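Local coordinates for inactive dihydroorotase-like domain (Chaetomium thermophilum, PDB 5NNL), which folds as a barrel domain of the dihydroorotase-like, amidohydrolase type but is inactive, so no activity of its own can be assigned to it, at residues I44-K49 against S77-S82; S183-Q188 against A205-L210; H195-P200 against Y223-F228; D234-I239 against E295-P300. All coordinates share one frame; numbering follows the deposited sequence.

Contact 1 (I44-K49 against S77-S82); sequences IMPVSK and SITATS
Pro-46 lays its pyrrolidine ring against Ser-77 and Thr-79, and the two chains approach to 5.3 Å between Pro-46 CA and Ser-77 CA. The ring is met at several corners. Pro-46 CB lies 3.3 Å from Thr-79 OG1 and also comes near the carbonyl oxygen of Ser-77, while Pro-46 CD rests 3.8 Å from Ser-77 CB. Next along the chain, Val-47 extends the packing through one methyl, with CG2 3.9 Å from Thr-79 CG2, the two side chains crossing at about a right angle. No direct hydrogen bond joins the segments; a water does the bridging, donating to Ile-44 O (2.7 Å from the water oxygen) and accepting from Ser-77 N (2.9 Å).

A second shell sets the two hydroxyls. Thr-79 holds OG1 beside its backbone N (chi1 -41°), which turns the oxygen to Pro-46 and Val-47 while its hydrogen bond goes to Ile-53 O. Ser-77 OG is bonded to Ser-97 OG and more weakly to Arg-43 NH2. Phe-99, from strand 98-100, packs on both Pro-46 and Val-47. The water-bridged, largely buried arrangement joins the ends of neighbouring parallel strands 39-44 and 73-79, in keeping with the C-terminal rim of a beta/alpha barrel of the amidohydrolase type.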
loop_
_atom_site.group_PDB
_atom_site.type_symbol
_atom_site.label_atom_id
_atom_site.label_comp_id
_atom_site.label_asym_id
_atom_site.label_seq_id
_atom_site.Cartn_x
_atom_site.Cartn_y
_atom_site.Cartn_z
ATOM N N ILE A 44 -3.835 -4.475 -4.592
ATOM C CA ILE A 44 -2.751 -5.425 -4.790
ATOM C C ILE A 44 -1.686 -4.777 -5.663
ATOM O O ILE A 44 -1.982 -4.278 -6.756
ATOM C CB ILE A 44 -3.274 -6.725 -5.422
ATOM C CG1 ILE A 44 -4.475 -7.266 -4.632
ATOM C CG2 ILE A 44 -2.171 -7.764 -5.489
ATOM C CD1 ILE A 44 -4.192 -7.531 -3.168
ATOM N N MET A 45 -0.451 -4.778 -5.181
ATOM C CA MET A 45 0.655 -4.202 -5.934
ATOM C C MET A 45 0.892 -5.029 -7.192
ATOM O O MET A 45 1.161 -6.233 -7.089
ATOM C CB MET A 45 1.917 -4.160 -5.079
ATOM C CG MET A 45 1.777 -3.308 -3.821
ATOM S SD MET A 45 3.274 -3.259 -2.826
ATOM C CE MET A 45 4.374 -2.362 -3.918
ATOM N N PRO A 46 0.810 -4.440 -8.388
ATOM C CA PRO A 46 0.954 -5.249 -9.612
ATOM C C PRO A 46 2.332 -5.869 -9.787
ATOM O O PRO A 46 2.463 -6.824 -10.561
ATOM C CB PRO A 46 0.640 -4.251 -10.737
ATOM C CG PRO A 46 0.901 -2.896 -10.146
ATOM C CD PRO A 46 0.602 -3.011 -8.679
ATOM N N VAL A 47 3.356 -5.369 -9.102
ATOM C CA VAL A 47 4.707 -5.913 -9.193
ATOM C C VAL A 47 4.908 -6.866 -8.022
ATOM O O VAL A 47 4.795 -6.466 -6.857
ATOM C CB VAL A 47 5.762 -4.794 -9.196
ATOM C CG1 VAL A 47 7.177 -5.362 -9.122
ATOM C CG2 VAL A 47 5.603 -3.917 -10.444
ATOM N N SER A 48 5.213 -8.124 -8.327
ATOM C CA SER A 48 5.382 -9.156 -7.318
ATOM C C SER A 48 6.848 -9.612 -7.282
ATOM O O SER A 48 7.743 -8.898 -7.758
ATOM C CB SER A 48 4.386 -10.287 -7.602
ATOM O OG SER A 48 4.472 -10.744 -8.942
ATOM N N LYS A 49 7.096 -10.793 -6.706
ATOM C CA LYS A 49 8.467 -11.236 -6.449
ATOM C C LYS A 49 9.292 -11.289 -7.733
ATOM O O LYS A 49 10.269 -10.548 -7.891
ATOM C CB LYS A 49 8.445 -12.600 -5.756
ATOM C CG LYS A 49 9.806 -13.300 -5.670
ATOM C CD LYS A 49 10.093 -13.792 -4.262
ATOM C CE LYS A 49 11.157 -14.891 -4.222
ATOM N NZ LYS A 49 12.519 -14.366 -3.896
ATOM N N SER A 77 -4.294 -4.158 -10.067
ATOM C CA SER A 77 -3.675 -3.031 -10.740
ATOM C C SER A 77 -2.773 -3.599 -11.823
ATOM O O SER A 77 -2.554 -4.810 -11.896
ATOM C CB SER A 77 -2.901 -2.151 -9.750
ATOM O OG SER A 77 -2.409 -0.970 -10.363
ATOM N N ILE A 78 -2.246 -2.719 -12.670
ATOM C CA ILE A 78 -1.439 -3.145 -13.807
ATOM C C ILE A 78 -0.228 -2.233 -13.951
ATOM O O ILE A 78 -0.320 -1.019 -13.749
ATOM C CB ILE A 78 -2.270 -3.167 -15.104
ATOM C CG1 ILE A 78 -1.437 -3.736 -16.247
ATOM C CG2 ILE A 78 -2.799 -1.769 -15.441
ATOM C CD1 ILE A 78 -2.274 -4.494 -17.276
ATOM N N THR A 79 0.904 -2.832 -14.319
ATOM C CA THR A 79 2.174 -2.132 -14.447
ATOM C C THR A 79 2.377 -1.607 -15.860
ATOM O O THR A 79 2.113 -2.307 -16.843
ATOM C CB THR A 79 3.332 -3.067 -14.103
ATOM O OG1 THR A 79 2.984 -3.860 -12.965
ATOM C CG2 THR A 79 4.596 -2.284 -13.808
ATOM N N ALA A 80 2.876 -0.381 -15.953
ATOM C CA ALA A 80 3.231 0.192 -17.238
ATOM C C ALA A 80 4.617 -0.281 -17.660
ATOM O O ALA A 80 5.499 -0.520 -16.832
ATOM C CB ALA A 80 3.198 1.719 -17.172
ATOM N N THR A 81 4.798 -0.413 -18.971
ATOM C CA THR A 81 6.088 -0.748 -19.557
ATOM C C THR A 81 6.283 0.146 -20.774
ATOM O O THR A 81 5.517 1.088 -21.005
ATOM C CB THR A 81 6.186 -2.238 -19.924
ATOM O OG1 THR A 81 5.334 -2.524 -21.041
ATOM C CG2 THR A 81 5.805 -3.125 -18.745
ATOM N N SER A 82 7.318 -0.163 -21.559
ATOM C CA SER A 82 7.677 0.670 -22.704
ATOM C C SER A 82 6.652 0.558 -23.831
ATOM O O SER A 82 6.363 1.551 -24.512
ATOM C CB SER A 82 9.067 0.279 -23.209
ATOM O OG SER A 82 9.443 -1.013 -22.767
HETATM O O HOH W 1 -2.359 -5.922 -8.875
#

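Contact 2 (S183-Q188 against A205-L210); sequences SLFLSQ and ALWEHL
Leu-184 and Trp-207 tie the short, weakly bonded helix 181-185 to the end of helix 200-207, two helices that follow strand 175-180 of the barrel. The tight part lies round the indole, which Trp-207 brings to Leu-184 with CG anti to its own carbonyl carbon (chi1 -81°). Its NE1-H points to the carbonyl oxygen of Leu-184 (NE1 to O 3.0 Å, 159° at the hydrogen), meeting a lone pair in the carbonyl plane. That bond, with the acceptor close to the ring plane, helps set the rotation of the indole. The same leucine covers one face: Leu-184 CD2 stands 4.1 Å from the centroid of the five-membered ring in a CH-pi contact. This methyl also touches Leu-206 CB at 3.8 Å, so it meets two successive residues of the helix.

Leu-184 and Leu-206 are buried, whereas Phe-185 and Trp-207 form a partly exposed side where no hydrogen bond joins the rings. They meet as an offset edge-to-face pair, planes at 83° and centroids 5.8 Å apart, the six-membered ring of Trp-207 presenting its edge. Arg-254 lies here too, in a cation-pi contact with Trp-207 and against Phe-185. The outer aromatic pair comes closest where Phe-185 CE1 lies 3.9 Å from Trp-207 CZ2.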
loop_
_atom_site.group_PDB
_atom_site.type_symbol
_atom_site.label_atom_id
_atom_site.label_comp_id
_atom_site.label_asym_id
_atom_site.label_seq_id
_atom_site.Cartn_x
_atom_site.Cartn_y
_atom_site.Cartn_z
ATOM N N SER A 183 8.749 3.135 7.014
ATOM C CA SER A 183 9.639 4.262 6.754
ATOM C C SER A 183 9.673 5.246 7.917
ATOM O O SER A 183 10.687 5.922 8.124
ATOM C CB SER A 183 9.214 4.990 5.480
ATOM O OG SER A 183 9.396 4.184 4.331
ATOM N N LEU A 184 8.579 5.359 8.673
ATOM C CA LEU A 184 8.528 6.313 9.774
ATOM C C LEU A 184 9.205 5.804 11.038
ATOM O O LEU A 184 9.488 6.606 11.935
ATOM C CB LEU A 184 7.075 6.676 10.093
ATOM C CG LEU A 184 6.297 7.490 9.053
ATOM C CD1 LEU A 184 4.935 7.877 9.602
ATOM C CD2 LEU A 184 7.058 8.736 8.615
ATOM N N PHE A 185 9.482 4.503 11.130
ATOM C CA PHE A 185 10.009 3.908 12.350
ATOM C C PHE A 185 11.294 3.118 12.136
ATOM O O PHE A 185 11.810 2.537 13.099
ATOM C CB PHE A 185 8.946 3.005 12.984
ATOM C CG PHE A 185 7.647 3.702 13.231
ATOM C CD1 PHE A 185 7.466 4.464 14.369
ATOM C CD2 PHE A 185 6.608 3.606 12.319
ATOM C CE1 PHE A 185 6.279 5.116 14.597
ATOM C CE2 PHE A 185 5.410 4.254 12.542
ATOM C CZ PHE A 185 5.246 5.011 13.683
ATOM N N LEU A 186 11.822 3.081 10.911
ATOM C CA LEU A 186 13.106 2.461 10.608
ATOM C C LEU A 186 13.882 3.378 9.677
ATOM O O LEU A 186 13.312 3.931 8.731
ATOM C CB LEU A 186 12.946 1.088 9.943
ATOM C CG LEU A 186 12.232 -0.002 10.740
ATOM C CD1 LEU A 186 11.894 -1.160 9.824
ATOM C CD2 LEU A 186 13.083 -0.477 11.903
ATOM N N SER A 187 15.183 3.524 9.939
ATOM C CA SER A 187 16.049 4.387 9.144
ATOM C C SER A 187 17.390 3.690 8.930
ATOM O O SER A 187 17.626 2.581 9.418
ATOM C CB SER A 187 16.245 5.749 9.822
ATOM O OG SER A 187 17.153 5.657 10.907
ATOM N N GLN A 188 18.279 4.356 8.188
ATOM C CA GLN A 188 19.610 3.812 7.942
ATOM C C GLN A 188 20.465 3.779 9.201
ATOM O O GLN A 188 21.490 3.092 9.220
ATOM C CB GLN A 188 20.310 4.617 6.846
ATOM C CG GLN A 188 19.999 4.106 5.449
ATOM C CD GLN A 188 20.454 5.051 4.357
ATOM O OE1 GLN A 188 21.524 5.649 4.447
ATOM N NE2 GLN A 188 19.635 5.199 3.323
ATOM N N ALA A 205 12.271 14.631 8.006
ATOM C CA ALA A 205 11.531 15.424 7.035
ATOM C C ALA A 205 10.142 14.842 6.797
ATOM O O ALA A 205 9.183 15.592 6.581
ATOM C CB ALA A 205 12.312 15.511 5.725
ATOM N N LEU A 206 10.009 13.516 6.855
ATOM C CA LEU A 206 8.701 12.892 6.681
ATOM C C LEU A 206 7.774 13.226 7.845
ATOM O O LEU A 206 6.607 13.581 7.643
ATOM C CB LEU A 206 8.858 11.377 6.537
ATOM C CG LEU A 206 9.627 10.865 5.314
ATOM C CD1 LEU A 206 9.731 9.351 5.361
ATOM C CD2 LEU A 206 8.970 11.314 4.015
ATOM N N TRP A 207 8.276 13.109 9.076
ATOM C CA TRP A 207 7.467 13.451 10.241
ATOM C C TRP A 207 7.050 14.914 10.227
ATOM O O TRP A 207 5.965 15.255 10.715
ATOM C CB TRP A 207 8.234 13.126 11.521
ATOM C CG TRP A 207 8.159 11.675 11.877
ATOM C CD1 TRP A 207 9.089 10.711 11.615
ATOM C CD2 TRP A 207 7.079 11.020 12.550
ATOM N NE1 TRP A 207 8.653 9.493 12.087
ATOM C CE2 TRP A 207 7.422 9.657 12.665
ATOM C CE3 TRP A 207 5.857 11.455 13.069
ATOM C CZ2 TRP A 207 6.584 8.726 13.280
ATOM C CZ3 TRP A 207 5.027 10.531 13.677
ATOM C CH2 TRP A 207 5.394 9.182 13.778
ATOM N N GLU A 208 7.877 15.787 9.659
ATOM C CA GLU A 208 7.564 17.207 9.596
ATOM C C GLU A 208 6.668 17.571 8.422
ATOM O O GLU A 208 6.294 18.741 8.295
ATOM C CB GLU A 208 8.856 18.019 9.521
ATOM C CG GLU A 208 9.698 17.938 10.777
ATOM C CD GLU A 208 11.015 18.664 10.627
ATOM O OE1 GLU A 208 11.276 19.179 9.519
ATOM O OE2 GLU A 208 11.783 18.719 11.610
ATOM N N HIS A 209 6.324 16.611 7.559
ATOM C CA HIS A 209 5.429 16.864 6.435
ATOM C C HIS A 209 4.167 16.011 6.494
ATOM O O HIS A 209 3.528 15.783 5.462
ATOM C CB HIS A 209 6.157 16.636 5.110
ATOM C CG HIS A 209 7.137 17.714 4.771
ATOM N ND1 HIS A 209 8.393 17.780 5.333
ATOM C CD2 HIS A 209 7.039 18.780 3.942
ATOM C CE1 HIS A 209 9.031 18.835 4.857
ATOM N NE2 HIS A 209 8.230 19.459 4.012
ATOM N N LEU A 210 3.788 15.537 7.676
ATOM C CA LEU A 210 2.575 14.737 7.804
ATOM C C LEU A 210 1.344 15.375 7.165
ATOM O O LEU A 210 0.537 14.635 6.584
ATOM C CB LEU A 210 2.312 14.434 9.286
ATOM C CG LEU A 210 3.312 13.484 9.947
ATOM C CD1 LEU A 210 3.043 13.390 11.445
ATOM C CD2 LEU A 210 3.268 12.112 9.321
#

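Contact 3 (H195-P200 against Y223-F228)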
loop_
_atom_site.group_PDB
_atom_site.type_symbol
_atom_site.label_atom_id
_atom_site.label_comp_id
_atom_site.label_asym_id
_atom_site.label_seq_id
_atom_site.Cartn_x
_atom_site.Cartn_y
_atom_site.Cartn_z
ATOM N N HIS A 195 19.754 0.783 1.994
ATOM C CA HIS A 195 19.630 2.083 1.344
ATOM C C HIS A 195 18.228 2.342 0.807
ATOM O O HIS A 195 17.983 3.423 0.260
ATOM C CB HIS A 195 20.662 2.208 0.216
ATOM C CG HIS A 195 22.059 1.892 0.651
ATOM N ND1 HIS A 195 22.761 2.686 1.532
ATOM C CD2 HIS A 195 22.879 0.860 0.341
ATOM C CE1 HIS A 195 23.955 2.161 1.740
ATOM N NE2 HIS A 195 24.053 1.053 1.028
ATOM N N PHE A 196 17.307 1.391 0.954
ATOM C CA PHE A 196 15.901 1.623 0.652
ATOM C C PHE A 196 15.152 2.231 1.830
ATOM O O PHE A 196 14.021 2.698 1.654
ATOM C CB PHE A 196 15.215 0.315 0.225
ATOM C CG PHE A 196 15.550 -0.860 1.102
ATOM C CD1 PHE A 196 14.842 -1.101 2.266
ATOM C CD2 PHE A 196 16.584 -1.717 0.764
ATOM C CE1 PHE A 196 15.157 -2.177 3.076
ATOM C CE2 PHE A 196 16.903 -2.794 1.568
ATOM C CZ PHE A 196 16.187 -3.024 2.725
ATOM N N LEU A 197 15.748 2.232 3.020
ATOM C CA LEU A 197 15.194 2.958 4.148
ATOM C C LEU A 197 15.619 4.420 4.088
ATOM O O LEU A 197 16.639 4.757 3.480
ATOM C CB LEU A 197 15.666 2.343 5.461
ATOM C CG LEU A 197 15.140 0.963 5.847
ATOM C CD1 LEU A 197 15.829 0.489 7.119
ATOM C CD2 LEU A 197 13.633 0.980 6.036
ATOM N N PRO A 198 14.857 5.314 4.714
ATOM C CA PRO A 198 15.270 6.720 4.762
ATOM C C PRO A 198 16.468 6.922 5.674
ATOM O O PRO A 198 16.693 6.169 6.626
ATOM C CB PRO A 198 14.033 7.433 5.320
ATOM C CG PRO A 198 13.364 6.391 6.152
ATOM C CD PRO A 198 13.574 5.100 5.410
ATOM N N THR A 199 17.241 7.962 5.377
ATOM C CA THR A 199 18.238 8.418 6.324
ATOM C C THR A 199 17.525 9.048 7.518
ATOM O O THR A 199 16.345 9.398 7.431
ATOM C CB THR A 199 19.184 9.436 5.688
ATOM O OG1 THR A 199 18.469 10.644 5.392
ATOM C CG2 THR A 199 19.806 8.890 4.410
ATOM N N PRO A 200 18.211 9.189 8.653
ATOM C CA PRO A 200 17.588 9.904 9.780
ATOM C C PRO A 200 17.062 11.278 9.396
ATOM O O PRO A 200 15.997 11.686 9.876
ATOM C CB PRO A 200 18.727 9.984 10.805
ATOM C CG PRO A 200 19.561 8.783 10.519
ATOM C CD PRO A 200 19.508 8.594 9.026
ATOM N N TYR A 223 8.621 -6.538 2.895
ATOM C CA TYR A 223 9.156 -7.701 2.199
ATOM C C TYR A 223 10.579 -7.447 1.718
ATOM O O TYR A 223 11.453 -8.309 1.867
ATOM C CB TYR A 223 8.257 -8.073 1.021
ATOM C CG TYR A 223 8.723 -9.322 0.310
ATOM C CD1 TYR A 223 8.268 -10.572 0.700
ATOM C CD2 TYR A 223 9.637 -9.254 -0.738
ATOM C CE1 TYR A 223 8.696 -11.719 0.066
ATOM C CE2 TYR A 223 10.074 -10.399 -1.380
ATOM C CZ TYR A 223 9.598 -11.628 -0.970
ATOM O OH TYR A 223 10.017 -12.779 -1.589
ATOM N N GLN A 224 10.829 -6.274 1.133
ATOM C CA GLN A 224 12.174 -5.956 0.662
ATOM C C GLN A 224 13.183 -6.012 1.803
ATOM O O GLN A 224 14.300 -6.513 1.630
ATOM C CB GLN A 224 12.183 -4.576 0.003
ATOM C CG GLN A 224 13.563 -4.092 -0.403
ATOM C CD GLN A 224 13.505 -2.830 -1.235
ATOM O OE1 GLN A 224 12.499 -2.121 -1.242
ATOM N NE2 GLN A 224 14.585 -2.545 -1.947
ATOM N N LEU A 225 12.805 -5.509 2.979
ATOM C CA LEU A 225 13.702 -5.532 4.130
ATOM C C LEU A 225 14.000 -6.960 4.570
ATOM O O LEU A 225 15.161 -7.330 4.776
ATOM C CB LEU A 225 13.085 -4.735 5.279
ATOM C CG LEU A 225 13.877 -4.640 6.586
ATOM C CD1 LEU A 225 15.072 -3.719 6.438
ATOM C CD2 LEU A 225 12.967 -4.166 7.711
ATOM N N ALA A 226 12.957 -7.776 4.743
ATOM C CA ALA A 226 13.163 -9.151 5.187
ATOM C C ALA A 226 14.032 -9.924 4.205
ATOM O O ALA A 226 14.908 -10.696 4.612
ATOM C CB ALA A 226 11.817 -9.848 5.369
ATOM N N HIS A 227 13.801 -9.737 2.905
ATOM C CA HIS A 227 14.595 -10.433 1.898
ATOM C C HIS A 227 16.057 -9.999 1.956
ATOM O O HIS A 227 16.966 -10.835 1.922
ATOM C CB HIS A 227 14.003 -10.181 0.510
ATOM C CG HIS A 227 14.658 -10.966 -0.584
ATOM N ND1 HIS A 227 15.347 -12.138 -0.353
ATOM C CD2 HIS A 227 14.731 -10.744 -1.918
ATOM C CE1 HIS A 227 15.814 -12.605 -1.498
ATOM N NE2 HIS A 227 15.454 -11.778 -2.462
ATOM N N PHE A 228 16.302 -8.689 2.058
ATOM C CA PHE A 228 17.671 -8.190 2.132
ATOM C C PHE A 228 18.398 -8.708 3.367
ATOM O O PHE A 228 19.629 -8.841 3.349
ATOM C CB PHE A 228 17.667 -6.661 2.128
ATOM C CG PHE A 228 19.036 -6.053 2.128
ATOM C CD1 PHE A 228 19.680 -5.772 0.936
ATOM C CD2 PHE A 228 19.678 -5.759 3.320
ATOM C CE1 PHE A 228 20.938 -5.211 0.931
ATOM C CE2 PHE A 228 20.938 -5.198 3.320
ATOM C CZ PHE A 228 21.569 -4.923 2.125
#
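Phe-196, in the loop before helix 200-207, lies with its ring against Gln-224, Leu-225 and Phe-228 of helix 221-228, a loop-on-helix packing against the helix that follows the eighth parallel strand, 215-217, of the beta/alpha barrel. Each neighbour uses a different side of the ring. Gln-224 covers a face: with its CG anti to the backbone N (chi1 174°), that CG stands 3.9 Å from the ring centroid, almost exactly on the normal, as a CH-pi contact. Beyond CG the extended chain carries the amide out over the CG/CB end of the phenyl, stacked at 22° to its plane, while the two side chains run past each other in opposite directions.

The other two partners take the rim. The Leu-225 side chain crosses that of Phe-196 at about a right angle, CD1 3.7 Å from Phe-196 CE1. Phe-228, one helical turn on from Gln-224, forms an edge-to-face pair in which Phe-196 supplies the edge and Phe-228 the face, with centroids 5.7 Å apart and planes at 75°. Behind this group Leu-197 CD1 approaches Leu-225 CD1 at 4.3 Å, and Leu-221 packs on both Phe-196 and Leu-197.

The phenyl reaches the helix because CG stands between the backbone N and the carbonyl carbon. No hydrogen bond crosses the contact; even the polar end of Gln-224 meets carbon, NE2 lying 3.5 Å from Phe-196 CD2.

Contact 4 (D234-I239 against E295-P300)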
loop_
_atom_site.group_PDB
_atom_site.type_symbol
_atom_site.label_atom_id
_atom_site.label_comp_id
_atom_site.label_asym_id
_atom_site.label_seq_id
_atom_site.Cartn_x
_atom_site.Cartn_y
_atom_site.Cartn_z
ATOM N N ASP A 234 8.203 -15.010 4.146
ATOM C CA ASP A 234 6.831 -15.121 4.618
ATOM C C ASP A 234 5.983 -14.055 3.944
ATOM O O ASP A 234 6.374 -12.886 3.862
ATOM C CB ASP A 234 6.746 -14.996 6.139
ATOM C CG ASP A 234 5.641 -15.864 6.732
ATOM O OD1 ASP A 234 5.262 -16.871 6.093
ATOM O OD2 ASP A 234 5.140 -15.538 7.829
ATOM N N VAL A 235 4.813 -14.473 3.460
ATOM C CA VAL A 235 3.978 -13.642 2.602
ATOM C C VAL A 235 3.253 -12.534 3.354
ATOM O O VAL A 235 2.710 -11.623 2.716
ATOM C CB VAL A 235 3.012 -14.592 1.856
ATOM C CG1 VAL A 235 1.587 -14.061 1.811
ATOM C CG2 VAL A 235 3.527 -14.852 0.454
ATOM N N THR A 236 3.260 -12.559 4.688
ATOM C CA THR A 236 2.479 -11.626 5.491
ATOM C C THR A 236 3.346 -10.643 6.275
ATOM O O THR A 236 2.854 -10.006 7.212
ATOM C CB THR A 236 1.575 -12.398 6.453
ATOM O OG1 THR A 236 2.381 -13.087 7.414
ATOM C CG2 THR A 236 0.723 -13.414 5.703
ATOM N N VAL A 237 4.627 -10.511 5.922
ATOM C CA VAL A 237 5.508 -9.602 6.648
ATOM C C VAL A 237 4.937 -8.192 6.623
ATOM O O VAL A 237 4.513 -7.689 5.575
ATOM C CB VAL A 237 6.930 -9.625 6.060
ATOM C CG1 VAL A 237 7.667 -10.878 6.490
ATOM C CG2 VAL A 237 6.907 -9.496 4.537
ATOM N N GLY A 238 4.928 -7.546 7.791
ATOM C CA GLY A 238 4.601 -6.141 7.903
ATOM C C GLY A 238 3.127 -5.806 7.981
ATOM O O GLY A 238 2.794 -4.629 8.170
ATOM N N ILE A 239 2.230 -6.788 7.858
ATOM C CA ILE A 239 0.804 -6.475 7.823
ATOM C C ILE A 239 0.259 -6.245 9.228
ATOM O O ILE A 239 -0.471 -5.278 9.465
ATOM C CB ILE A 239 0.028 -7.576 7.082
ATOM C CG1 ILE A 239 0.444 -7.597 5.608
ATOM C CG2 ILE A 239 -1.485 -7.342 7.197
ATOM C CD1 ILE A 239 -0.143 -8.741 4.811
ATOM N N GLU A 295 7.456 -15.452 17.045
ATOM C CA GLU A 295 7.312 -16.739 16.375
ATOM C C GLU A 295 6.847 -16.564 14.935
ATOM O O GLU A 295 7.657 -16.621 14.002
ATOM C CB GLU A 295 6.322 -17.630 17.134
ATOM C CG GLU A 295 6.730 -17.955 18.569
ATOM C CD GLU A 295 6.426 -16.828 19.545
ATOM O OE1 GLU A 295 5.860 -15.797 19.119
ATOM O OE2 GLU A 295 6.752 -16.978 20.744
ATOM N N GLY A 296 5.547 -16.332 14.757
ATOM C CA GLY A 296 4.900 -16.322 13.457
ATOM C C GLY A 296 5.689 -15.689 12.332
ATOM O O GLY A 296 6.581 -16.314 11.750
ATOM N N VAL A 297 5.355 -14.454 12.008
ATOM C CA VAL A 297 5.974 -13.753 10.892
ATOM C C VAL A 297 7.150 -12.950 11.421
ATOM O O VAL A 297 7.092 -12.397 12.526
ATOM C CB VAL A 297 4.954 -12.844 10.181
ATOM C CG1 VAL A 297 5.456 -12.463 8.789
ATOM C CG2 VAL A 297 3.585 -13.512 10.104
ATOM N N TRP A 298 8.225 -12.891 10.640
ATOM C CA TRP A 298 9.368 -12.079 11.030
ATOM C C TRP A 298 8.968 -10.613 11.101
ATOM O O TRP A 298 8.144 -10.136 10.315
ATOM C CB TRP A 298 10.525 -12.249 10.045
ATOM C CG TRP A 298 11.670 -11.333 10.364
ATOM C CD1 TRP A 298 12.655 -11.543 11.286
ATOM C CD2 TRP A 298 11.936 -10.049 9.781
ATOM N NE1 TRP A 298 13.521 -10.476 11.307
ATOM C CE2 TRP A 298 13.103 -9.545 10.393
ATOM C CE3 TRP A 298 11.304 -9.278 8.799
ATOM C CZ2 TRP A 298 13.650 -8.309 10.055
ATOM C CZ3 TRP A 298 11.851 -8.050 8.463
ATOM C CH2 TRP A 298 13.011 -7.579 9.092
ATOM N N SER A 299 9.562 -9.893 12.052
ATOM C CA SER A 299 9.314 -8.475 12.205
ATOM C C SER A 299 10.585 -7.828 12.732
ATOM O O SER A 299 11.239 -8.403 13.614
ATOM C CB SER A 299 8.152 -8.197 13.163
ATOM O OG SER A 299 8.078 -6.817 13.481
ATOM N N PRO A 300 10.967 -6.649 12.224
ATOM C CA PRO A 300 12.096 -5.927 12.832
ATOM C C PRO A 300 11.824 -5.472 14.253
ATOM O O PRO A 300 12.749 -4.986 14.915
ATOM C CB PRO A 300 12.295 -4.728 11.895
ATOM C CG PRO A 300 10.976 -4.538 11.231
ATOM C CD PRO A 300 10.385 -5.909 11.091
HETATM O O HOH W 2 6.205 -8.231 9.884
#
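The type I beta turn from Asp-234 to Val-237, in the loop between helices 221-228 and 242-251, receives Val-297 from the loop that links strands 281-291 and 305-315. Both methyls of the valine pack against side chains of the turn. Val-297 CG1 rests 3.6 Å from Val-237 CG1, the one purely apolar pair, and lies 3.2 Å from Asp-234 OD2. CG2 of Val-297 is turned to Thr-236, where its separation of 3.0 Å from Thr-236 OG1 is too short for comfortable packing and makes the exact placement doubtful. With CG1 anti to the backbone N (chi1 -162°), Val-297 presents CG1 to both Asp-234 and Val-237 at once.

Farther along, Trp-298 turns its carbonyl oxygen toward the turn, Trp-298 O lying 3.9 Å from Val-237 CG1. A water 2.8 Å from Trp-298 O links it to Gly-238 N, although the 2.5 Å modelled between the water and Gly-238 N is doubtfully short.

Arg-29 of helix 26-37 holds the other carboxylate oxygen, Asp-234 OD1, in a salt bridge. The two loops are thus joined by methyl packing and, less certainly, one water, without a direct hydrogen bond, and the charge of Asp-234 is probably balanced by Arg-29, while Val-297 offers OD2 only methyl groups.

In the fold
Contacts 2, 3 and 4 form a connected series, with helix 221-228 in its middle, whereas contact 1 lies farther off, at the ends of strands 39-44 and 73-79. Contacts 2 and 3 are closest, centres about 13 Å apart, and their segments alternate along the chain; Gln-188 NE2 probably bonds to Leu-197 O at 3.0 Å. Contacts 3 and 4, centres about 15 Å apart, meet where Ala-226 CB lies 3.5 Å from Trp-298 CE3. Leu-186 of contact 2 also packs on Pro-300 of contact 4. Contact 1 is about 26 Å from contact 2 between centres, but comes up to contact 3 through Lys-49, whose modelled approach to Tyr-223 is doubtfully short. All four lie about 13 to 16 Å from the centre of the chain.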